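Local coordinates for protein elongation factor G (Thermus thermophilus, PDB 2DY1) that probably acts as a GTPase translation elongation factor, binding GTP and a magnesium ion in its G domain, at residues P53-K56 against T61-T64; K56-T61 against A436-Q441; L406-S411 against Q441-E446. One frame throughout, in Å; residues are numbered along the deposited sequence.

Contact 1: P53-K56 against T61-T64; sequences PEAK and TVRT. With MG (magnesium ion), chain B; GTP (guanosine-5'-triphosphate), chain C.
Glu54 and Ala55, on helix 53-57, receive the side chain of Val62 from the loop that follows the helix and turns back against it. Glu54 contributes its carbonyl carbon, C, 3.9 Å from Val62 CG2, and its CB a little farther off, while its carboxylate reaches over to helix 430-442. There it comes so close to the carboxylate of Asp442 that one of the two is probably protonated. Ala55 meets Val62 mainly through its backbone, Ala55 CA standing 3.7 Å from Val62 CG2, and a methyl side chain suits a place where the loop passes so near the helix. Val62 makes this touch with one branch: CG1 is anti to the backbone N (chi1 173°), which turns CG2 to the helix. The beta-branched residue thus fills the apolar seam, with Phe87 also against it.

One residue earlier, the chain turns to the nucleotide. Thr61 OG1 binds magnesium at 2.0 Å, and Thr61 N donates to GTP O2G at 3.0 Å and 151°. The metal's six ligands are completed by Thr23 OG1, O2G and O2B of GTP and two waters, while Asp50 bonds to the Thr61 hydroxyl. Packing without a cross-segment hydrogen bond therefore adjoins a threonine that reads the gamma-phosphate twice, directly and through the metal, consistent with a switch 1 loop ordered in the GTP state.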
loop_
_atom_site.group_PDB
_atom_site.type_symbol
_atom_site.label_atom_id
_atom_site.label_comp_id
_atom_site.label_asym_id
_atom_site.label_seq_id
_atom_site.Cartn_x
_atom_site.Cartn_y
_atom_site.Cartn_z
ATOM N N PRO A 53 17.537 -7.189 -6.125
ATOM C CA PRO A 53 17.286 -8.443 -6.829
ATOM C C PRO A 53 15.822 -8.624 -7.222
ATOM O O PRO A 53 15.502 -9.174 -8.281
ATOM C CB PRO A 53 17.720 -9.511 -5.812
ATOM C CG PRO A 53 18.794 -8.822 -5.050
ATOM C CD PRO A 53 18.221 -7.421 -4.842
ATOM N N GLU A 54 14.924 -8.148 -6.359
ATOM C CA GLU A 54 13.507 -8.309 -6.600
ATOM C C GLU A 54 13.063 -7.464 -7.788
ATOM O O GLU A 54 12.295 -7.923 -8.632
ATOM C CB GLU A 54 12.725 -7.912 -5.348
ATOM C CG GLU A 54 13.029 -8.800 -4.084
ATOM C CD GLU A 54 14.447 -8.632 -3.530
ATOM O OE1 GLU A 54 14.967 -7.490 -3.475
ATOM O OE2 GLU A 54 15.063 -9.666 -3.135
ATOM N N ALA A 55 13.544 -6.224 -7.851
ATOM C CA ALA A 55 13.179 -5.343 -8.969
ATOM C C ALA A 55 13.640 -5.895 -10.302
ATOM O O ALA A 55 12.913 -5.833 -11.288
ATOM C CB ALA A 55 13.787 -3.939 -8.763
ATOM N N LYS A 56 14.854 -6.433 -10.338
ATOM C CA LYS A 56 15.386 -6.969 -11.573
ATOM C C LYS A 56 14.725 -8.286 -11.952
ATOM O O LYS A 56 14.318 -8.457 -13.097
ATOM C CB LYS A 56 16.906 -7.105 -11.452
ATOM C CG LYS A 56 17.591 -5.725 -11.255
ATOM C CD LYS A 56 19.018 -5.863 -10.724
ATOM C CE LYS A 56 19.963 -6.404 -11.758
ATOM N NZ LYS A 56 21.338 -6.459 -11.201
ATOM N N THR A 61 9.512 -1.928 -10.938
ATOM C CA THR A 61 10.043 -1.142 -9.850
ATOM C C THR A 61 9.368 -1.531 -8.540
ATOM O O THR A 61 8.223 -1.168 -8.264
ATOM C CB THR A 61 9.847 0.357 -10.187
ATOM O OG1 THR A 61 10.643 0.648 -11.336
ATOM C CG2 THR A 61 10.301 1.266 -9.032
ATOM N N VAL A 62 10.109 -2.268 -7.714
ATOM C CA VAL A 62 9.622 -2.731 -6.420
ATOM C C VAL A 62 9.877 -1.647 -5.375
ATOM O O VAL A 62 9.107 -1.501 -4.421
ATOM C CB VAL A 62 10.376 -4.021 -6.018
ATOM C CG1 VAL A 62 10.028 -4.453 -4.589
ATOM C CG2 VAL A 62 10.043 -5.115 -7.026
ATOM N N ARG A 63 10.971 -0.911 -5.577
ATOM C CA ARG A 63 11.384 0.135 -4.652
ATOM C C ARG A 63 11.653 1.429 -5.383
ATOM O O ARG A 63 12.345 1.446 -6.407
ATOM C CB ARG A 63 12.669 -0.278 -3.932
ATOM C CG ARG A 63 12.613 -1.650 -3.229
ATOM C CD ARG A 63 11.598 -1.699 -2.118
ATOM N NE ARG A 63 12.005 -0.816 -1.019
ATOM C CZ ARG A 63 11.236 -0.529 0.030
ATOM N NH1 ARG A 63 10.022 -1.046 0.141
ATOM N NH2 ARG A 63 11.696 0.280 0.985
ATOM N N THR A 64 11.091 2.519 -4.865
ATOM C CA THR A 64 11.318 3.827 -5.448
ATOM C C THR A 64 12.807 4.153 -5.541
ATOM O O THR A 64 13.564 3.915 -4.592
ATOM C CB THR A 64 10.652 4.892 -4.566
ATOM O OG1 THR A 64 9.254 4.601 -4.475
ATOM C CG2 THR A 64 10.876 6.306 -5.130
HETATM MG MG MG B . 9.773 1.192 -13.113
HETATM P PG GTP C . 6.918 -0.392 -13.533
HETATM O O1G GTP C . 6.857 -1.997 -13.504
HETATM O O2G GTP C . 8.187 0.102 -12.684
HETATM O O3G GTP C . 5.659 0.244 -13.081
HETATM O O3B GTP C . 7.223 -0.094 -15.086
HETATM P PB GTP C . 7.753 1.305 -15.666
HETATM O O1B GTP C . 6.615 2.251 -15.736
HETATM O O2B GTP C . 8.958 1.732 -14.915
HETATM O O3A GTP C . 8.086 0.917 -17.186
HETATM P PA GTP C . 9.538 0.476 -17.705
HETATM O O1A GTP C . 10.386 1.681 -17.842
HETATM O O2A GTP C . 10.026 -0.644 -16.868
HETATM O "O5'" GTP C . 9.230 -0.063 -19.187
HETATM C "C5'" GTP C . 8.573 -1.322 -19.335
HETATM C "C4'" GTP C . 8.710 -1.814 -20.774
HETATM O "O4'" GTP C . 8.245 -0.747 -21.617
HETATM C "C3'" GTP C . 10.187 -2.025 -21.114
HETATM O "O3'" GTP C . 10.298 -3.070 -22.085
HETATM C "C2'" GTP C . 10.584 -0.685 -21.731
HETATM O "O2'" GTP C . 11.651 -0.890 -22.662
HETATM C "C1'" GTP C . 9.307 -0.396 -22.518
HETATM N N9 GTP C . 9.170 1.028 -22.897
HETATM C C8 GTP C . 9.230 2.070 -22.069
HETATM N N7 GTP C . 8.928 3.185 -22.730
HETATM C C5 GTP C . 8.679 2.856 -23.994
HETATM C C6 GTP C . 8.321 3.584 -25.124
HETATM O O6 GTP C . 8.121 4.797 -25.075
HETATM N N1 GTP C . 8.152 2.901 -26.335
HETATM C C2 GTP C . 8.337 1.514 -26.387
HETATM N N2 GTP C . 8.175 0.861 -27.534
HETATM N N3 GTP C . 8.677 0.845 -25.275
HETATM C C4 GTP C . 8.845 1.479 -24.106
HETATM O O HOH W 1 10.756 -0.394 -14.061
HETATM O O HOH W 2 8.981 2.902 -12.204
#

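Contact 2: K56-T61 against A436-Q441; sequences KLHRTT and AKERLQ. With MG (magnesium ion), chain B; GTP (guanosine-5'-triphosphate), chain C.
His58 and Glu438 meet edge to edge in a His-carboxylate hydrogen bond that joins the G domain to domain III. His58 NE2 donates to Glu438 OE2 at 2.7 Å, nearly straight at 170°, into the syn lone pair. Ring and carboxylate planes lie 4° apart, so the acid continues the plane of the imidazole. Glutamate has the length to span two backbones this far apart: beyond CG its chain runs extended (chi2 164°) from helix 430-442 to the ring edge. Leu431 and Thr435 of that helix also touch His58.

This polar junction is the close-fitting part; the leucine side is looser. Exposed Leu57 brings only CD2 near the acid, 3.7 Å from Glu438 OE1, while its CG lies over one face of the His58 ring, offset toward the rim. Just beyond, Arg59 takes positive phi in a Schellman motif, and the chain leaves the helix for Thr60 and Thr61, which bind GTP.

With an alanine in place of Glu438, the imidazole N-H has no acceptor from this helix, and the ring would probably be freer to turn. The carboxylate may favour a protonated His58, which would give the bond salt-bridge character.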
loop_
_atom_site.group_PDB
_atom_site.type_symbol
_atom_site.label_atom_id
_atom_site.label_comp_id
_atom_site.label_asym_id
_atom_site.label_seq_id
_atom_site.Cartn_x
_atom_site.Cartn_y
_atom_site.Cartn_z
ATOM N N LYS A 56 14.854 -6.433 -10.338
ATOM C CA LYS A 56 15.386 -6.969 -11.573
ATOM C C LYS A 56 14.725 -8.286 -11.952
ATOM O O LYS A 56 14.318 -8.457 -13.097
ATOM C CB LYS A 56 16.906 -7.105 -11.452
ATOM C CG LYS A 56 17.591 -5.725 -11.255
ATOM C CD LYS A 56 19.018 -5.863 -10.724
ATOM C CE LYS A 56 19.963 -6.404 -11.758
ATOM N NZ LYS A 56 21.338 -6.459 -11.201
ATOM N N LEU A 57 14.566 -9.196 -10.993
ATOM C CA LEU A 57 13.950 -10.488 -11.300
ATOM C C LEU A 57 12.543 -10.314 -11.864
ATOM O O LEU A 57 12.175 -10.943 -12.874
ATOM C CB LEU A 57 13.892 -11.354 -10.037
ATOM C CG LEU A 57 13.245 -12.717 -10.259
ATOM C CD1 LEU A 57 14.128 -13.537 -11.207
ATOM C CD2 LEU A 57 13.070 -13.418 -8.919
ATOM N N HIS A 58 11.753 -9.451 -11.236
ATOM C CA HIS A 58 10.383 -9.248 -11.675
ATOM C C HIS A 58 10.219 -8.170 -12.733
ATOM O O HIS A 58 9.101 -7.903 -13.172
ATOM C CB HIS A 58 9.507 -8.952 -10.460
ATOM C CG HIS A 58 9.389 -10.110 -9.524
ATOM N ND1 HIS A 58 8.502 -11.144 -9.739
ATOM C CD2 HIS A 58 10.093 -10.435 -8.414
ATOM C CE1 HIS A 58 8.671 -12.062 -8.801
ATOM N NE2 HIS A 58 9.631 -11.660 -7.985
ATOM N N ARG A 59 11.332 -7.557 -13.130
ATOM C CA ARG A 59 11.341 -6.512 -14.157
ATOM C C ARG A 59 10.272 -5.449 -13.886
ATOM O O ARG A 59 9.510 -5.062 -14.774
ATOM C CB ARG A 59 11.147 -7.143 -15.551
ATOM C CG ARG A 59 12.315 -8.055 -15.994
ATOM C CD ARG A 59 13.572 -7.230 -16.239
ATOM N NE ARG A 59 14.631 -7.913 -16.996
ATOM C CZ ARG A 59 15.844 -8.198 -16.523
ATOM N NH1 ARG A 59 16.184 -7.897 -15.274
ATOM N NH2 ARG A 59 16.761 -8.717 -17.333
ATOM N N THR A 60 10.224 -4.988 -12.642
ATOM C CA THR A 60 9.264 -3.963 -12.243
ATOM C C THR A 60 9.883 -3.192 -11.089
ATOM O O THR A 60 10.699 -3.722 -10.342
ATOM C CB THR A 60 7.911 -4.598 -11.820
ATOM O OG1 THR A 60 6.931 -3.555 -11.631
ATOM C CG2 THR A 60 8.055 -5.371 -10.518
ATOM N N THR A 61 9.512 -1.928 -10.938
ATOM C CA THR A 61 10.043 -1.142 -9.850
ATOM C C THR A 61 9.368 -1.531 -8.540
ATOM O O THR A 61 8.223 -1.168 -8.264
ATOM C CB THR A 61 9.847 0.357 -10.187
ATOM O OG1 THR A 61 10.643 0.648 -11.336
ATOM C CG2 THR A 61 10.301 1.266 -9.032
ATOM N N ALA A 436 8.831 -10.167 -0.726
ATOM C CA ALA A 436 9.245 -10.195 0.691
ATOM C C ALA A 436 10.023 -11.492 0.954
ATOM O O ALA A 436 11.023 -11.494 1.668
ATOM C CB ALA A 436 8.023 -10.124 1.613
ATOM N N LYS A 437 9.541 -12.594 0.394
ATOM C CA LYS A 437 10.230 -13.873 0.564
ATOM C C LYS A 437 11.635 -13.757 -0.014
ATOM O O LYS A 437 12.614 -14.233 0.570
ATOM C CB LYS A 437 9.452 -14.976 -0.158
ATOM C CG LYS A 437 10.136 -16.332 -0.119
ATOM C CD LYS A 437 9.243 -17.407 -0.733
ATOM C CE LYS A 437 9.973 -18.758 -0.672
ATOM N NZ LYS A 437 9.252 -19.780 -1.482
ATOM N N GLU A 438 11.724 -13.147 -1.191
ATOM C CA GLU A 438 13.005 -12.945 -1.853
ATOM C C GLU A 438 13.909 -12.038 -1.043
ATOM O O GLU A 438 15.110 -12.266 -0.981
ATOM C CB GLU A 438 12.786 -12.340 -3.252
ATOM C CG GLU A 438 12.092 -13.323 -4.187
ATOM C CD GLU A 438 11.511 -12.667 -5.435
ATOM O OE1 GLU A 438 12.007 -11.602 -5.858
ATOM O OE2 GLU A 438 10.562 -13.244 -6.012
ATOM N N ARG A 439 13.333 -10.997 -0.433
ATOM C CA ARG A 439 14.158 -10.091 0.334
ATOM C C ARG A 439 14.751 -10.787 1.561
ATOM O O ARG A 439 15.915 -10.541 1.889
ATOM C CB ARG A 439 13.353 -8.831 0.722
ATOM C CG ARG A 439 14.243 -7.717 1.250
ATOM C CD ARG A 439 15.270 -7.304 0.216
ATOM N NE ARG A 439 15.827 -5.974 0.492
ATOM C CZ ARG A 439 16.858 -5.469 -0.171
ATOM N NH1 ARG A 439 17.451 -6.183 -1.136
ATOM N NH2 ARG A 439 17.292 -4.237 0.097
ATOM N N LEU A 440 13.966 -11.640 2.222
ATOM C CA LEU A 440 14.454 -12.392 3.377
ATOM C C LEU A 440 15.628 -13.264 2.889
ATOM O O LEU A 440 16.638 -13.415 3.586
ATOM C CB LEU A 440 13.318 -13.243 3.958
ATOM C CG LEU A 440 12.257 -12.383 4.664
ATOM C CD1 LEU A 440 11.017 -13.189 5.023
ATOM C CD2 LEU A 440 12.890 -11.799 5.943
ATOM N N GLN A 441 15.503 -13.815 1.681
ATOM C CA GLN A 441 16.592 -14.626 1.100
ATOM C C GLN A 441 17.855 -13.755 0.906
ATOM O O GLN A 441 18.976 -14.217 1.100
ATOM C CB GLN A 441 16.110 -15.218 -0.236
ATOM C CG GLN A 441 17.179 -15.832 -1.138
ATOM C CD GLN A 441 16.594 -16.245 -2.495
ATOM O OE1 GLN A 441 15.904 -15.451 -3.177
ATOM N NE2 GLN A 441 16.850 -17.482 -2.886
HETATM MG MG MG B . 9.773 1.192 -13.113
HETATM P PG GTP C . 6.918 -0.392 -13.533
HETATM O O1G GTP C . 6.857 -1.997 -13.504
HETATM O O2G GTP C . 8.187 0.102 -12.684
HETATM O O3G GTP C . 5.659 0.244 -13.081
HETATM O O3B GTP C . 7.223 -0.094 -15.086
HETATM P PB GTP C . 7.753 1.305 -15.666
HETATM O O1B GTP C . 6.615 2.251 -15.736
HETATM O O2B GTP C . 8.958 1.732 -14.915
HETATM O O3A GTP C . 8.086 0.917 -17.186
HETATM P PA GTP C . 9.538 0.476 -17.705
HETATM O O1A GTP C . 10.386 1.681 -17.842
HETATM O O2A GTP C . 10.026 -0.644 -16.868
HETATM O "O5'" GTP C . 9.230 -0.063 -19.187
HETATM C "C5'" GTP C . 8.573 -1.322 -19.335
HETATM C "C4'" GTP C . 8.710 -1.814 -20.774
HETATM O "O4'" GTP C . 8.245 -0.747 -21.617
HETATM C "C3'" GTP C . 10.187 -2.025 -21.114
HETATM O "O3'" GTP C . 10.298 -3.070 -22.085
HETATM C "C2'" GTP C . 10.584 -0.685 -21.731
HETATM O "O2'" GTP C . 11.651 -0.890 -22.662
HETATM C "C1'" GTP C . 9.307 -0.396 -22.518
HETATM N N9 GTP C . 9.170 1.028 -22.897
HETATM C C8 GTP C . 9.230 2.070 -22.069
HETATM N N7 GTP C . 8.928 3.185 -22.730
HETATM C C5 GTP C . 8.679 2.856 -23.994
HETATM C C6 GTP C . 8.321 3.584 -25.124
HETATM O O6 GTP C . 8.121 4.797 -25.075
HETATM N N1 GTP C . 8.152 2.901 -26.335
HETATM C C2 GTP C . 8.337 1.514 -26.387
HETATM N N2 GTP C . 8.175 0.861 -27.534
HETATM N N3 GTP C . 8.677 0.845 -25.275
HETATM C C4 GTP C . 8.845 1.479 -24.106
HETATM O O HOH W 1 10.756 -0.394 -14.061
HETATM O O HOH W 2 8.981 2.902 -12.204
#

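Contact 3: L406-S411 against Q441-E446; sequences LEEDPS and QDYGVE
Glu408 and Tyr443 bring their polar ends together where two helices of domain III finish. Tyr443 OH lies 3.2 Å from Glu408 OE1, with the carboxylate plane turned 50° from the ring. This is a polar contact at the edge of the ring, and both groups find their stronger partners in Val293: its N donates to Glu408 OE1, and its O is bonded to Tyr443 OH. Glu408 arrives by a fully stretched chain, with CG anti to the backbone N (chi1 -177°). A long acid and a long phenol thus suit a place where the backbones stand well apart and the N and O of one residue are met by one group each.

Among the charges, Glu408 OE2 forms a salt bridge with Arg439. That arginine also bridges to Asp442, so it probably offsets the two carboxylates, whose nearest oxygens, Glu408 OE2 and Asp442 OD2, are 6.9 Å apart.

The remaining bonds shape the helix exits. Asp409 OD1 accepts from Ser411 N at 3.0 Å, making an Asx turn, and from Ser411 OG at 2.6 Å; OD2 is hydrogen-bonded to His432 NE2. At the other exit Gly444 closes a Schellman motif, its N bonded to Gln441 O at 2.9 Å and Val445 N to Leu440 O, at backbone angles where a side chain would press on the preceding carbonyl.

Helices 392-408 and 430-442 so end beside strand 285-294 of domain 2, while Val445 packs on helix 392-408 and Glu446 pairs with Lys390, leading into strand 447-450 at the sheet edge.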
loop_
_atom_site.group_PDB
_atom_site.type_symbol
_atom_site.label_atom_id
_atom_site.label_comp_id
_atom_site.label_asym_id
_atom_site.label_seq_id
_atom_site.Cartn_x
_atom_site.Cartn_y
_atom_site.Cartn_z
ATOM N N LEU A 406 10.777 -5.411 7.846
ATOM C CA LEU A 406 9.698 -4.499 8.226
ATOM C C LEU A 406 10.182 -3.060 8.356
ATOM O O LEU A 406 9.374 -2.140 8.265
ATOM C CB LEU A 406 9.000 -4.989 9.513
ATOM C CG LEU A 406 7.824 -5.975 9.385
ATOM C CD1 LEU A 406 6.603 -5.238 8.868
ATOM C CD2 LEU A 406 8.173 -7.133 8.446
ATOM N N GLU A 407 11.476 -2.851 8.591
ATOM C CA GLU A 407 11.998 -1.476 8.623
ATOM C C GLU A 407 11.935 -0.944 7.205
ATOM O O GLU A 407 11.527 0.200 6.959
ATOM C CB GLU A 407 13.470 -1.428 9.036
ATOM C CG GLU A 407 13.733 -1.428 10.493
ATOM C CD GLU A 407 13.115 -0.234 11.194
ATOM O OE1 GLU A 407 13.166 0.906 10.659
ATOM O OE2 GLU A 407 12.591 -0.449 12.295
ATOM N N GLU A 408 12.374 -1.771 6.259
ATOM C CA GLU A 408 12.399 -1.382 4.870
ATOM C C GLU A 408 10.991 -1.300 4.307
ATOM O O GLU A 408 10.683 -0.414 3.502
ATOM C CB GLU A 408 13.244 -2.416 4.095
ATOM C CG GLU A 408 13.439 -2.144 2.654
ATOM C CD GLU A 408 14.419 -3.133 2.048
ATOM O OE1 GLU A 408 15.649 -2.891 2.096
ATOM O OE2 GLU A 408 13.931 -4.151 1.523
ATOM N N ASP A 409 10.104 -2.185 4.764
ATOM C CA ASP A 409 8.753 -2.200 4.219
ATOM C C ASP A 409 7.660 -2.294 5.265
ATOM O O ASP A 409 7.170 -3.367 5.592
ATOM C CB ASP A 409 8.623 -3.359 3.221
ATOM C CG ASP A 409 7.289 -3.374 2.512
ATOM O OD1 ASP A 409 6.448 -2.457 2.697
ATOM O OD2 ASP A 409 7.077 -4.324 1.741
ATOM N N PRO A 410 7.268 -1.141 5.820
ATOM C CA PRO A 410 6.218 -1.078 6.839
ATOM C C PRO A 410 4.809 -1.322 6.279
ATOM O O PRO A 410 3.815 -1.213 7.019
ATOM C CB PRO A 410 6.390 0.335 7.431
ATOM C CG PRO A 410 7.807 0.689 7.116
ATOM C CD PRO A 410 7.985 0.142 5.722
ATOM N N SER A 411 4.706 -1.624 4.977
ATOM C CA SER A 411 3.397 -1.927 4.400
ATOM C C SER A 411 3.056 -3.402 4.626
ATOM O O SER A 411 1.959 -3.844 4.296
ATOM C CB SER A 411 3.334 -1.605 2.899
ATOM O OG SER A 411 3.930 -2.627 2.111
ATOM N N GLN A 441 15.503 -13.815 1.681
ATOM C CA GLN A 441 16.592 -14.626 1.100
ATOM C C GLN A 441 17.855 -13.755 0.906
ATOM O O GLN A 441 18.976 -14.217 1.100
ATOM C CB GLN A 441 16.110 -15.218 -0.236
ATOM C CG GLN A 441 17.179 -15.832 -1.138
ATOM C CD GLN A 441 16.594 -16.245 -2.495
ATOM O OE1 GLN A 441 15.904 -15.451 -3.177
ATOM N NE2 GLN A 441 16.850 -17.482 -2.886
ATOM N N ASP A 442 17.688 -12.489 0.515
ATOM C CA ASP A 442 18.832 -11.603 0.331
ATOM C C ASP A 442 19.532 -11.398 1.654
ATOM O O ASP A 442 20.741 -11.164 1.685
ATOM C CB ASP A 442 18.425 -10.211 -0.168
ATOM C CG ASP A 442 17.756 -10.234 -1.514
ATOM O OD1 ASP A 442 17.879 -11.239 -2.240
ATOM O OD2 ASP A 442 17.105 -9.209 -1.860
ATOM N N TYR A 443 18.749 -11.447 2.730
ATOM C CA TYR A 443 19.285 -11.248 4.080
ATOM C C TYR A 443 19.847 -12.549 4.652
ATOM O O TYR A 443 20.276 -12.588 5.808
ATOM C CB TYR A 443 18.214 -10.713 5.028
ATOM C CG TYR A 443 17.657 -9.336 4.659
ATOM C CD1 TYR A 443 18.451 -8.394 4.016
ATOM C CD2 TYR A 443 16.357 -8.980 5.015
ATOM C CE1 TYR A 443 17.957 -7.106 3.738
ATOM C CE2 TYR A 443 15.857 -7.700 4.744
ATOM C CZ TYR A 443 16.668 -6.776 4.113
ATOM O OH TYR A 443 16.218 -5.480 3.906
ATOM N N GLY A 444 19.828 -13.606 3.849
ATOM C CA GLY A 444 20.395 -14.888 4.289
ATOM C C GLY A 444 19.443 -15.884 4.938
ATOM O O GLY A 444 19.866 -16.878 5.534
ATOM N N VAL A 445 18.149 -15.657 4.794
ATOM C CA VAL A 445 17.174 -16.518 5.428
ATOM C C VAL A 445 16.197 -17.133 4.451
ATOM O O VAL A 445 15.580 -16.431 3.663
ATOM C CB VAL A 445 16.387 -15.710 6.484
ATOM C CG1 VAL A 445 15.403 -16.608 7.233
ATOM C CG2 VAL A 445 17.371 -15.045 7.456
ATOM N N GLU A 446 16.073 -18.457 4.492
ATOM C CA GLU A 446 15.104 -19.141 3.644
ATOM C C GLU A 446 13.817 -19.351 4.433
ATOM O O GLU A 446 13.818 -19.993 5.489
ATOM C CB GLU A 446 15.631 -20.515 3.193
ATOM C CG GLU A 446 16.776 -20.454 2.201
ATOM C CD GLU A 446 17.308 -21.841 1.888
ATOM O OE1 GLU A 446 18.158 -22.337 2.655
ATOM O OE2 GLU A 446 16.846 -22.421 0.893
#

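How the contacts relate
From the N terminus, contact 1 comes first and closes a tight local loop: the chain leaves segment 53-56 and, after four residues, the first still helical, comes back at 61-64. Contact 2 starts from the same helix, sharing Lys56 and Thr61 with contact 1, but spans 374 residues to reach helix 430-442, tying the nucleotide-bearing G domain to domain III. Contact 3 opens within that long span at 406-411 and closes just past it at 441-446, sharing Gln441, so contacts 2 and 3 cross, both on helix 430-442. Arg63 donates to the Glu408 carbonyl, connecting contacts 1 and 3. Together they tie the loop that holds GTP to domain III.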